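PDB 1WYZ: putative S-adenosylmethionine-dependent methyltransferase, which is probably a methyltransferase that uses S-adenosylmethionine, with a two-domain fold related to the RsmI family. Local coordinates for residues A[13-16]-A[17-21]; A[22-25]-A[26-29]; A[44-47]-A[48-52]; A[103-106]-A[107-111]; A[124-127]-A[128-131]. All blocks are in the same frame, centred on the assembly; numbering follows the deposited sequence.

How the contacts relate
The five contacts each lie within a single helix or its entry and follow one another along the chain. Contacts 1, 2 and 3 form a cluster in the N-terminal domain with centres 12 to 13 Å apart: helix 17-20, helix 24-29 and helix 40-50 meet there, and contact 3 touches both others. Contact 4, on helix 100-110, belongs to the same parallel-sheet domain, its centre 23 to 28 Å from those three. Contact 5 lies on helix 123-131, which follows the last parallel-sheet strand in the chain and packs on the mixed sheet, its centre about 17 Å from contact 1 and 28 Å from contact 4. All except contact 3 touch the second subunit, helping build the dimer.

Contact 1 (A[13-16]-A[17-21]); sequences GDTP and LEQVL
Thr15 and Gln19 meet at about a right angle, the amide oxygen OE1 of Gln19 lying 3.5 Å from Thr15 CB and a little farther from its methyl CG2. The glutamine reaches back because CG stands opposite the backbone nitrogen (chi1 -171°) and the chain then runs extended, which also brings OE1 to 3.8 Å from Pro16 CD. These are packing contacts; the polar end is held at NE2, which bonds to the carbonyl of Thr202 in the loop after strand 194-199. A long flexible amide thus suits this place, able to reach across Thr15 and still bond Thr202. The segment leads from strand 5-8 of the N-terminal parallel sheet into the short, weakly bonded helix 17-20. Its entry is a tight turn closed by Gln19 N donating to Pro16 O over 2.8 Å, a nearly straight bond whose donor lies above the carbonyl plane. Proline, with its fixed phi and no N-H to satisfy, fits the first position of such a turn. On another flank Glu18 folds back, bent at chi2 (-87°), so that OE1 comes within 3.4 Å of Pro16 CB; the same oxygen forms a long, weak ion pair with Lys49. Leu17 packs on helix 40-50.

Contact 2 (A[22-25]-A[26-29]); sequences PSYN and TEII
The carbonyl oxygen of Ser23 takes two bonds from one residue: Thr26 N at 3.0 Å and, more weakly, Thr26 OG1 at 3.3 Å. Backbone and hydroxyl reach the same acceptor because OG1 stands beside threonine's own nitrogen (chi1 -42°), a common way for a hydroxyl residue to satisfy itself within the first turn of a helix. The N-H lies well above the carbonyl plane, as expected of so tight a turn. One residue farther on, Tyr24 O is approached by both Glu27 N and Ile28 N, each bond weak; the i to i+4 pattern thus starts weakly with Ile28 N and is sound where Ile29 N donates to Asn25 O at 3.1 Å. The chain is here entering helix 24-29, which precedes strand 34-37 of the N-terminal parallel sheet. On the inner flank isoleucine suits the place: Ile28 and Ile29 are buried against Leu8 of strand 5-8. Ile28 CG1 packs 3.5 Å from Asn25 O. Asn25 itself is buried, and its ND2 is satisfied by the carbonyl of Val119. Tyr24 stands with CG opposite the backbone nitrogen (chi1 177°), its ring crossing Ile28 at about a right angle; Ile28 CG2 lies over one face, toward the rim, 4.1 Å from Tyr24 CZ. Glu27 OE2 approaches the ring edge instead, 4.2 Å from Tyr24 CD1. The tyrosine also packs on Gln19 of the second subunit, and the Tyr24 backbone is hydrogen-bonded to that subunit.

Contact 3 (A[44-47]-A[48-52]); sequences RRFL and KKVDR
Helix 40-50 is the helical arm of a beta-alpha-beta unit between strands 34-37 and 62-63, and in its last turns Phe46 and Val50 pack one helical turn apart. Methyl CG2 of Val50 makes a CH-pi contact over one face of the Phe46 ring, 3.5 Å from the ring centroid and 18° off its normal. It leans toward one side of the ring, closest to Phe46 CE2 at 3.4 Å. The two torsions explain the match: the phenylalanine ring stands opposite its backbone nitrogen, beside the carbonyl carbon (chi1 170°), where the valine methyl can lie over its face, while the valine turns CG2 back beside its own nitrogen. Beneath the side chains, Val50 N donates to Phe46 O at 3.0 Å, and Asp51 N donates to Leu47 O at 3.0 Å. Asp51 is also where the chain leaves helical torsions. There its carboxylate has work to do: OD1 accepts from Glu53 N and OD2 makes a salt bridge with Arg30. Lys48, bent at several bonds, curls over the helix end, and its NZ makes a weak bond to Arg52 O at 3.3 Å; a long flexible cation suits a helix end rich in carbonyl oxygens. The apolar flank looks inward: Leu17 of helix 17-20 packs on both Phe46 and Val50, and from helix 24-29 Ile29 meets Leu47 and Val50 while Thr26 adds to the cover of Val50.

Contact 4 (A[103-106]-A[107-111]); sequences DVVA and IAQRQ
Four successive N-H groups, from Ile107 to Arg110, each bond to the carbonyl four residues earlier in regular alpha-helical fashion, the shortest being Gln109 N to Val105 O at 2.7 Å. This is helix 100-110, which comes between strands 86-89 and 115-117 of the N-terminal parallel sheet and covers strand 5-8, lying between those two in the sheet. Along one flank Val105 and Gln109 run side by side and point the same way, with Val105 CG1 4.1 Å from Gln109 CG. That CG stands beside glutamine's own nitrogen (chi1 -80°), which brings it 3.4 Å from Val105 O. Both residues pack on Val115, and each meets the second subunit, Val105 at Ala130 and Gln109 at Ile208. The compact valine therefore suits a place pressed from the sheet and from the partner subunit. Small residues occupy two further positions. Ala108 is buried against Leu5, and its CB lies 3.3 Å from Val104 O, while Ala106 packs on Gly132 of the second subunit, where a short side chain allows close approach. Ile107 faces helix 70-81, touching Pro70, Ile73 and Leu77; with CG1 beside its own nitrogen (chi1 -65°), that carbon lies 3.3 Å from Asp103 O, and a branched chain suits a place packed against another helix. At the end, where Gln111 leaves helical torsions, Gln111 N bonds to Ile107 O at 3.1 Å and, weakly, to Ala108 O at 3.2 Å.

Contact 5 (A[124-127]-A[128-131]); sequences IILS and VMAS
Ile124, Ile125, Leu126 and Ser127 each offer a carbonyl to the N-H four residues on, so the buried backbone of helix 123-131 is paired turn by turn. Val128 N reaches Ile124 O at 3.2 Å in an almost straight bond, and Ser131 N reaches Ser127 O at 2.9 Å. Both serines sit in an apolar setting beside strands 194-199 and 228-233 of the mixed sheet, and both hydroxyls find partners. Ser127 OG bonds to the carbonyl of Ser123, one turn back. Ser131 OG, lying between its own backbone nitrogen and carbonyl carbon (chi1 68°), donates to Val128 O at 2.9 Å and also bonds to Phe133 N, while Ser131 O is bonded by Thr210 OG1. Serine suits the place, since one hydroxyl can serve a carbonyl and a following N-H. Toward the second subunit Met129, present as selenomethionine, keeps CG beside its own nitrogen (chi1 -71°) and runs extended to SE, 4.3 Å from Leu126 CD2. Its flexible tail packs on Leu7 of the second subunit, and Leu126 on Pro117 of that chain. With its polar groups paired within the helix and at its end by Phe133 and Thr210, the helix can turn Leu126 and the methionine chain to the second subunit, so this patch is mainly apolar.

Contact 1 (A[13-16]-A[17-21])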
loop_
_atom_site.group_PDB
_atom_site.type_symbol
_atom_site.label_atom_id
_atom_site.label_comp_id
_atom_site.label_asym_id
_atom_site.label_seq_id
_atom_site.Cartn_x
_atom_site.Cartn_y
_atom_site.Cartn_z
ATOM N N GLY A 13 2.205 14.600 -3.287
ATOM C CA GLY A 13 2.448 15.788 -4.085
ATOM C C GLY A 13 2.307 17.054 -3.262
ATOM O O GLY A 13 2.687 17.089 -2.096
ATOM N N ASP A 14 1.760 18.097 -3.880
ATOM C CA ASP A 14 1.547 19.380 -3.220
ATOM C C ASP A 14 0.093 19.483 -2.739
ATOM O O ASP A 14 -0.769 20.023 -3.434
ATOM C CB ASP A 14 1.876 20.522 -4.192
ATOM C CG ASP A 14 1.365 21.869 -3.709
ATOM O OD1 ASP A 14 1.639 22.223 -2.545
ATOM O OD2 ASP A 14 0.692 22.575 -4.492
ATOM N N THR A 15 -0.171 18.949 -1.549
ATOM C CA THR A 15 -1.517 18.966 -0.983
ATOM C C THR A 15 -1.493 19.247 0.504
ATOM O O THR A 15 -0.474 19.088 1.158
ATOM C CB THR A 15 -2.224 17.607 -1.126
ATOM O OG1 THR A 15 -1.467 16.613 -0.417
ATOM C CG2 THR A 15 -2.376 17.215 -2.584
ATOM N N PRO A 16 -2.635 19.665 1.059
ATOM C CA PRO A 16 -2.688 19.940 2.502
ATOM C C PRO A 16 -2.423 18.619 3.232
ATOM O O PRO A 16 -3.101 17.622 2.976
ATOM C CB PRO A 16 -4.123 20.427 2.709
ATOM C CG PRO A 16 -4.475 21.046 1.363
ATOM C CD PRO A 16 -3.889 20.056 0.384
ATOM N N LEU A 17 -1.436 18.607 4.124
ATOM C CA LEU A 17 -1.091 17.398 4.874
ATOM C C LEU A 17 -2.290 16.637 5.459
ATOM O O LEU A 17 -2.273 15.408 5.542
ATOM C CB LEU A 17 -0.119 17.737 6.007
ATOM C CG LEU A 17 1.384 17.643 5.736
ATOM C CD1 LEU A 17 1.766 18.499 4.553
ATOM C CD2 LEU A 17 2.144 18.073 6.990
ATOM N N GLU A 18 -3.329 17.361 5.856
ATOM C CA GLU A 18 -4.512 16.742 6.437
ATOM C C GLU A 18 -5.390 15.975 5.441
ATOM O O GLU A 18 -6.323 15.270 5.839
ATOM C CB GLU A 18 -5.365 17.800 7.149
ATOM C CG GLU A 18 -5.680 19.031 6.311
ATOM C CD GLU A 18 -4.595 20.100 6.393
ATOM O OE1 GLU A 18 -3.438 19.843 5.987
ATOM O OE2 GLU A 18 -4.910 21.212 6.869
ATOM N N GLN A 19 -5.105 16.116 4.154
ATOM C CA GLN A 19 -5.888 15.417 3.141
ATOM C C GLN A 19 -5.379 13.983 2.969
ATOM O O GLN A 19 -6.112 13.095 2.526
ATOM C CB GLN A 19 -5.785 16.153 1.804
ATOM C CG GLN A 19 -6.716 15.656 0.697
ATOM C CD GLN A 19 -6.136 15.892 -0.701
ATOM O OE1 GLN A 19 -5.705 16.999 -1.036
ATOM N NE2 GLN A 19 -6.126 14.846 -1.520
ATOM N N VAL A 20 -4.125 13.753 3.343
ATOM C CA VAL A 20 -3.542 12.434 3.164
ATOM C C VAL A 20 -2.826 11.806 4.363
ATOM O O VAL A 20 -2.329 10.685 4.259
ATOM C CB VAL A 20 -2.591 12.463 1.959
ATOM C CG1 VAL A 20 -3.378 12.841 0.693
ATOM C CG2 VAL A 20 -1.465 13.465 2.212
ATOM N N LEU A 21 -2.795 12.499 5.501
ATOM C CA LEU A 21 -2.126 11.969 6.694
ATOM C C LEU A 21 -3.019 11.941 7.931
ATOM O O LEU A 21 -3.760 12.876 8.186
ATOM C CB LEU A 21 -0.882 12.797 7.006
ATOM C CG LEU A 21 0.160 12.845 5.888
ATOM C CD1 LEU A 21 1.161 13.939 6.174
ATOM C CD2 LEU A 21 0.849 11.490 5.755
#

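Contact 2 (A[22-25]-A[26-29])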
loop_
_atom_site.group_PDB
_atom_site.type_symbol
_atom_site.label_atom_id
_atom_site.label_comp_id
_atom_site.label_asym_id
_atom_site.label_seq_id
_atom_site.Cartn_x
_atom_site.Cartn_y
_atom_site.Cartn_z
ATOM N N PRO A 22 -2.987 10.840 8.696
ATOM C CA PRO A 22 -3.835 10.823 9.890
ATOM C C PRO A 22 -3.253 11.819 10.910
ATOM O O PRO A 22 -2.026 11.943 11.042
ATOM C CB PRO A 22 -3.731 9.372 10.364
ATOM C CG PRO A 22 -3.545 8.619 9.095
ATOM C CD PRO A 22 -2.531 9.479 8.365
ATOM N N SER A 23 -4.122 12.535 11.620
ATOM C CA SER A 23 -3.655 13.509 12.600
ATOM C C SER A 23 -2.877 12.846 13.741
ATOM O O SER A 23 -2.124 13.507 14.453
ATOM C CB SER A 23 -4.835 14.314 13.155
ATOM O OG SER A 23 -5.788 13.482 13.791
ATOM N N TYR A 24 -3.056 11.539 13.902
ATOM C CA TYR A 24 -2.357 10.773 14.932
ATOM C C TYR A 24 -0.857 10.898 14.684
ATOM O O TYR A 24 -0.049 10.986 15.623
ATOM C CB TYR A 24 -2.774 9.294 14.850
ATOM C CG TYR A 24 -2.073 8.355 15.815
ATOM C CD1 TYR A 24 -2.212 8.502 17.196
ATOM C CD2 TYR A 24 -1.283 7.301 15.344
ATOM C CE1 TYR A 24 -1.581 7.616 18.085
ATOM C CE2 TYR A 24 -0.647 6.410 16.228
ATOM C CZ TYR A 24 -0.801 6.573 17.595
ATOM O OH TYR A 24 -0.187 5.694 18.472
ATOM N N ASN A 25 -0.491 10.896 13.407
ATOM C CA ASN A 25 0.904 10.997 13.011
ATOM C C ASN A 25 1.556 12.265 13.542
ATOM O O ASN A 25 2.753 12.275 13.816
ATOM C CB ASN A 25 1.014 10.950 11.487
ATOM C CG ASN A 25 0.468 9.664 10.910
ATOM O OD1 ASN A 25 -0.386 9.015 11.517
ATOM N ND2 ASN A 25 0.937 9.298 9.725
ATOM N N THR A 26 0.768 13.324 13.709
ATOM C CA THR A 26 1.308 14.584 14.208
ATOM C C THR A 26 1.602 14.466 15.704
ATOM O O THR A 26 2.555 15.060 16.213
ATOM C CB THR A 26 0.322 15.766 13.983
ATOM O OG1 THR A 26 -0.272 15.659 12.688
ATOM C CG2 THR A 26 1.056 17.112 14.075
ATOM N N GLU A 27 0.780 13.697 16.408
ATOM C CA GLU A 27 0.965 13.514 17.841
ATOM C C GLU A 27 2.303 12.860 18.149
ATOM O O GLU A 27 3.041 13.321 19.020
ATOM C CB GLU A 27 -0.157 12.653 18.430
ATOM C CG GLU A 27 -1.514 13.335 18.513
ATOM C CD GLU A 27 -2.585 12.391 19.027
ATOM O OE1 GLU A 27 -2.351 11.753 20.079
ATOM O OE2 GLU A 27 -3.653 12.286 18.379
ATOM N N ILE A 28 2.621 11.782 17.441
ATOM C CA ILE A 28 3.877 11.109 17.713
ATOM C C ILE A 28 5.061 11.897 17.145
ATOM O O ILE A 28 6.150 11.899 17.713
ATOM C CB ILE A 28 3.868 9.624 17.197
ATOM C CG1 ILE A 28 3.991 9.574 15.687
ATOM C CG2 ILE A 28 2.580 8.922 17.616
ATOM C CD1 ILE A 28 5.418 9.585 15.166
ATOM N N ILE A 29 4.860 12.592 16.039
ATOM C CA ILE A 29 5.968 13.366 15.505
ATOM C C ILE A 29 6.442 14.376 16.553
ATOM O O ILE A 29 7.643 14.564 16.742
ATOM C CB ILE A 29 5.582 14.105 14.222
ATOM C CG1 ILE A 29 5.548 13.101 13.060
ATOM C CG2 ILE A 29 6.562 15.254 13.978
ATOM C CD1 ILE A 29 4.902 13.624 11.781
#

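Contact 3 (A[44-47]-A[48-52])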
loop_
_atom_site.group_PDB
_atom_site.type_symbol
_atom_site.label_atom_id
_atom_site.label_comp_id
_atom_site.label_asym_id
_atom_site.label_seq_id
_atom_site.Cartn_x
_atom_site.Cartn_y
_atom_site.Cartn_z
ATOM N N ARG A 44 13.193 18.591 6.994
ATOM C CA ARG A 44 13.043 19.709 7.910
ATOM C C ARG A 44 11.847 20.561 7.490
ATOM O O ARG A 44 11.007 20.906 8.322
ATOM C CB ARG A 44 14.332 20.546 7.951
ATOM C CG ARG A 44 14.308 21.656 8.994
ATOM C CD ARG A 44 15.651 22.372 9.132
ATOM N NE ARG A 44 16.661 21.567 9.817
ATOM C CZ ARG A 44 17.665 22.081 10.525
ATOM N NH1 ARG A 44 17.790 23.395 10.642
ATOM N NH2 ARG A 44 18.544 21.285 11.116
ATOM N N ARG A 45 11.757 20.886 6.202
ATOM C CA ARG A 45 10.641 21.690 5.706
ATOM C C ARG A 45 9.333 20.988 6.056
ATOM O O ARG A 45 8.366 21.617 6.480
ATOM C CB ARG A 45 10.731 21.863 4.190
ATOM C CG ARG A 45 12.041 22.463 3.699
ATOM C CD ARG A 45 12.038 22.638 2.180
ATOM N NE ARG A 45 11.119 23.687 1.738
ATOM C CZ ARG A 45 11.304 24.988 1.952
ATOM N NH1 ARG A 45 12.381 25.411 2.604
ATOM N NH2 ARG A 45 10.411 25.867 1.516
ATOM N N PHE A 46 9.313 19.673 5.877
ATOM C CA PHE A 46 8.129 18.879 6.177
ATOM C C PHE A 46 7.651 19.020 7.616
ATOM O O PHE A 46 6.467 19.260 7.859
ATOM C CB PHE A 46 8.401 17.405 5.899
ATOM C CG PHE A 46 7.321 16.495 6.398
ATOM C CD1 PHE A 46 6.101 16.416 5.734
ATOM C CD2 PHE A 46 7.522 15.700 7.532
ATOM C CE1 PHE A 46 5.088 15.550 6.194
ATOM C CE2 PHE A 46 6.522 14.841 7.989
ATOM C CZ PHE A 46 5.305 14.763 7.321
ATOM N N LEU A 47 8.560 18.848 8.571
ATOM C CA LEU A 47 8.184 18.947 9.977
ATOM C C LEU A 47 7.623 20.328 10.304
ATOM O O LEU A 47 6.873 20.483 11.265
ATOM C CB LEU A 47 9.383 18.627 10.882
ATOM C CG LEU A 47 9.923 17.186 10.882
ATOM C CD1 LEU A 47 11.172 17.131 11.743
ATOM C CD2 LEU A 47 8.871 16.211 11.409
ATOM N N LYS A 48 7.982 21.326 9.498
ATOM C CA LYS A 48 7.497 22.689 9.697
ATOM C C LYS A 48 6.017 22.729 9.364
ATOM O O LYS A 48 5.223 23.353 10.070
ATOM C CB LYS A 48 8.248 23.676 8.793
ATOM C CG LYS A 48 9.400 24.444 9.461
ATOM C CD LYS A 48 8.909 25.599 10.345
ATOM C CE LYS A 48 8.919 25.256 11.832
ATOM N NZ LYS A 48 7.870 24.279 12.216
ATOM N N LYS A 49 5.655 22.055 8.279
ATOM C CA LYS A 49 4.274 21.993 7.831
ATOM C C LYS A 49 3.453 21.109 8.782
ATOM O O LYS A 49 2.237 21.267 8.905
ATOM C CB LYS A 49 4.237 21.445 6.403
ATOM C CG LYS A 49 3.233 22.129 5.478
ATOM C CD LYS A 49 1.794 21.720 5.771
ATOM C CE LYS A 49 0.850 22.179 4.662
ATOM N NZ LYS A 49 -0.492 21.533 4.769
ATOM N N VAL A 50 4.128 20.187 9.463
ATOM C CA VAL A 50 3.464 19.291 10.406
ATOM C C VAL A 50 3.090 20.011 11.694
ATOM O O VAL A 50 2.012 19.784 12.242
ATOM C CB VAL A 50 4.362 18.110 10.800
ATOM C CG1 VAL A 50 3.603 17.181 11.744
ATOM C CG2 VAL A 50 4.831 17.375 9.564
ATOM N N ASP A 51 3.996 20.853 12.185
ATOM C CA ASP A 51 3.776 21.608 13.418
ATOM C C ASP A 51 4.704 22.828 13.470
ATOM O O ASP A 51 5.915 22.703 13.276
ATOM C CB ASP A 51 4.042 20.716 14.636
ATOM C CG ASP A 51 3.502 21.308 15.926
ATOM O OD1 ASP A 51 3.631 22.534 16.115
ATOM O OD2 ASP A 51 2.952 20.546 16.751
ATOM N N ARG A 52 4.134 24.002 13.732
ATOM C CA ARG A 52 4.917 25.232 13.807
ATOM C C ARG A 52 5.814 25.253 15.033
ATOM O O ARG A 52 6.936 25.759 14.980
ATOM C CB ARG A 52 4.000 26.462 13.854
ATOM C CG ARG A 52 3.796 27.169 12.520
ATOM C CD ARG A 52 2.908 26.372 11.580
ATOM N NE ARG A 52 1.545 26.246 12.091
ATOM C CZ ARG A 52 0.748 27.275 12.361
ATOM N NH1 ARG A 52 1.171 28.519 12.167
ATOM N NH2 ARG A 52 -0.474 27.060 12.837
#

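Contact 4 (A[103-106]-A[107-111])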
loop_
_atom_site.group_PDB
_atom_site.type_symbol
_atom_site.label_atom_id
_atom_site.label_comp_id
_atom_site.label_asym_id
_atom_site.label_seq_id
_atom_site.Cartn_x
_atom_site.Cartn_y
_atom_site.Cartn_z
ATOM N N ASP A 103 16.510 0.036 4.235
ATOM C CA ASP A 103 17.778 -0.391 4.827
ATOM C C ASP A 103 17.849 -0.089 6.314
ATOM O O ASP A 103 18.525 -0.786 7.069
ATOM C CB ASP A 103 18.958 0.302 4.139
ATOM C CG ASP A 103 19.188 -0.196 2.735
ATOM O OD1 ASP A 103 18.438 0.221 1.824
ATOM O OD2 ASP A 103 20.120 -1.012 2.549
ATOM N N VAL A 104 17.162 0.966 6.734
ATOM C CA VAL A 104 17.178 1.330 8.137
ATOM C C VAL A 104 16.314 0.375 8.945
ATOM O O VAL A 104 16.672 -0.007 10.062
ATOM C CB VAL A 104 16.699 2.769 8.338
ATOM C CG1 VAL A 104 16.572 3.075 9.823
ATOM C CG2 VAL A 104 17.695 3.716 7.688
ATOM N N VAL A 105 15.181 -0.008 8.376
ATOM C CA VAL A 105 14.282 -0.930 9.043
ATOM C C VAL A 105 14.979 -2.281 9.128
ATOM O O VAL A 105 14.907 -2.960 10.152
ATOM C CB VAL A 105 12.959 -1.060 8.262
ATOM C CG1 VAL A 105 12.073 -2.150 8.885
ATOM C CG2 VAL A 105 12.246 0.309 8.240
ATOM N N ALA A 106 15.669 -2.654 8.053
ATOM C CA ALA A 106 16.386 -3.923 8.002
ATOM C C ALA A 106 17.426 -4.001 9.128
ATOM O O ALA A 106 17.528 -5.007 9.826
ATOM C CB ALA A 106 17.054 -4.105 6.624
ATOM N N ILE A 107 18.200 -2.940 9.308
ATOM C CA ILE A 107 19.185 -2.942 10.375
ATOM C C ILE A 107 18.445 -2.974 11.720
ATOM O O ILE A 107 18.826 -3.721 12.628
ATOM C CB ILE A 107 20.090 -1.682 10.330
ATOM C CG1 ILE A 107 20.944 -1.683 9.066
ATOM C CG2 ILE A 107 20.952 -1.629 11.571
ATOM C CD1 ILE A 107 22.238 -0.990 9.093
ATOM N N ALA A 108 17.383 -2.173 11.833
ATOM C CA ALA A 108 16.606 -2.105 13.073
ATOM C C ALA A 108 15.958 -3.433 13.469
ATOM O O ALA A 108 15.927 -3.765 14.650
ATOM C CB ALA A 108 15.540 -1.010 12.989
ATOM N N GLN A 109 15.447 -4.183 12.489
ATOM C CA GLN A 109 14.821 -5.482 12.750
ATOM C C GLN A 109 15.896 -6.435 13.229
ATOM O O GLN A 109 15.664 -7.252 14.121
ATOM C CB GLN A 109 14.172 -6.059 11.480
ATOM C CG GLN A 109 12.791 -5.480 11.145
ATOM C CD GLN A 109 11.717 -5.852 12.171
ATOM O OE1 GLN A 109 10.545 -5.507 12.010
ATOM N NE2 GLN A 109 12.119 -6.546 13.230
ATOM N N ARG A 110 17.075 -6.305 12.626
ATOM C CA ARG A 110 18.226 -7.133 12.957
ATOM C C ARG A 110 18.620 -6.945 14.421
ATOM O O ARG A 110 19.073 -7.888 15.077
ATOM C CB ARG A 110 19.395 -6.767 12.040
ATOM C CG ARG A 110 20.525 -7.778 12.007
ATOM C CD ARG A 110 21.502 -7.407 10.908
ATOM N NE ARG A 110 22.566 -8.390 10.721
ATOM C CZ ARG A 110 23.623 -8.190 9.942
ATOM N NH1 ARG A 110 23.753 -7.045 9.281
ATOM N NH2 ARG A 110 24.550 -9.133 9.817
ATOM N N GLN A 111 18.450 -5.726 14.928
ATOM C CA GLN A 111 18.775 -5.441 16.317
ATOM C C GLN A 111 17.533 -5.598 17.177
ATOM O O GLN A 111 17.499 -5.178 18.331
ATOM C CB GLN A 111 19.349 -4.034 16.445
ATOM C CG GLN A 111 20.622 -3.869 15.637
ATOM C CD GLN A 111 21.322 -2.556 15.905
ATOM O OE1 GLN A 111 20.721 -1.494 15.815
ATOM N NE2 GLN A 111 22.604 -2.624 16.235
#

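Contact 5 (A[124-127]-A[128-131])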
loop_
_atom_site.group_PDB
_atom_site.type_symbol
_atom_site.label_atom_id
_atom_site.label_comp_id
_atom_site.label_asym_id
_atom_site.label_seq_id
_atom_site.Cartn_x
_atom_site.Cartn_y
_atom_site.Cartn_z
ATOM N N ILE A 124 0.751 3.182 -4.764
ATOM C CA ILE A 124 0.580 1.786 -5.119
ATOM C C ILE A 124 -0.809 1.243 -4.758
ATOM O O ILE A 124 -1.506 0.752 -5.645
ATOM C CB ILE A 124 1.688 0.913 -4.487
ATOM C CG1 ILE A 124 2.983 1.090 -5.273
ATOM C CG2 ILE A 124 1.303 -0.571 -4.534
ATOM C CD1 ILE A 124 3.706 2.412 -5.030
ATOM N N ILE A 125 -1.231 1.340 -3.490
ATOM C CA ILE A 125 -2.559 0.811 -3.127
ATOM C C ILE A 125 -3.707 1.706 -3.598
ATOM O O ILE A 125 -4.780 1.209 -3.933
ATOM C CB ILE A 125 -2.741 0.576 -1.597
ATOM C CG1 ILE A 125 -3.014 1.901 -0.896
ATOM C CG2 ILE A 125 -1.502 -0.101 -1.006
ATOM C CD1 ILE A 125 -3.622 1.779 0.494
ATOM N N LEU A 126 -3.492 3.020 -3.609
ATOM C CA LEU A 126 -4.519 3.944 -4.075
ATOM C C LEU A 126 -4.834 3.619 -5.538
ATOM O O LEU A 126 -6.004 3.627 -5.951
ATOM C CB LEU A 126 -4.041 5.394 -3.934
ATOM C CG LEU A 126 -4.086 5.928 -2.493
ATOM C CD1 LEU A 126 -3.323 7.250 -2.370
ATOM C CD2 LEU A 126 -5.549 6.095 -2.055
ATOM N N SER A 127 -3.790 3.315 -6.313
ATOM C CA SER A 127 -3.951 2.967 -7.732
ATOM C C SER A 127 -4.739 1.689 -7.890
ATOM O O SER A 127 -5.704 1.639 -8.641
ATOM C CB SER A 127 -2.592 2.791 -8.418
ATOM O OG SER A 127 -2.044 4.050 -8.752
ATOM N N VAL A 128 -4.310 0.643 -7.197
ATOM C CA VAL A 128 -5.018 -0.622 -7.275
ATOM C C VAL A 128 -6.494 -0.363 -7.030
ATOM O O VAL A 128 -7.346 -0.867 -7.748
ATOM C CB VAL A 128 -4.508 -1.616 -6.216
ATOM C CG1 VAL A 128 -5.432 -2.822 -6.142
ATOM C CG2 VAL A 128 -3.084 -2.062 -6.572
HETATM N N MSE A 129 -6.778 0.447 -6.016
HETATM C CA MSE A 129 -8.143 0.767 -5.644
HETATM C C MSE A 129 -8.956 1.419 -6.747
HETATM O O MSE A 129 -10.071 0.981 -7.051
HETATM C CB MSE A 129 -8.147 1.671 -4.405
HETATM C CG MSE A 129 -7.736 0.989 -3.097
HETATM SE SE MSE A 129 -7.433 2.258 -1.649
HETATM C CE MSE A 129 -9.161 3.151 -1.686
ATOM N N ALA A 130 -8.395 2.455 -7.358
ATOM C CA ALA A 130 -9.110 3.180 -8.390
ATOM C C ALA A 130 -9.119 2.521 -9.744
ATOM O O ALA A 130 -9.872 2.951 -10.625
ATOM C CB ALA A 130 -8.557 4.594 -8.513
ATOM N N SER A 131 -8.286 1.500 -9.930
ATOM C CA SER A 131 -8.235 0.826 -11.224
ATOM C C SER A 131 -9.337 -0.202 -11.341
ATOM O O SER A 131 -9.834 -0.461 -12.434
ATOM C CB SER A 131 -6.878 0.142 -11.446
ATOM O OG SER A 131 -6.685 -0.965 -10.575
#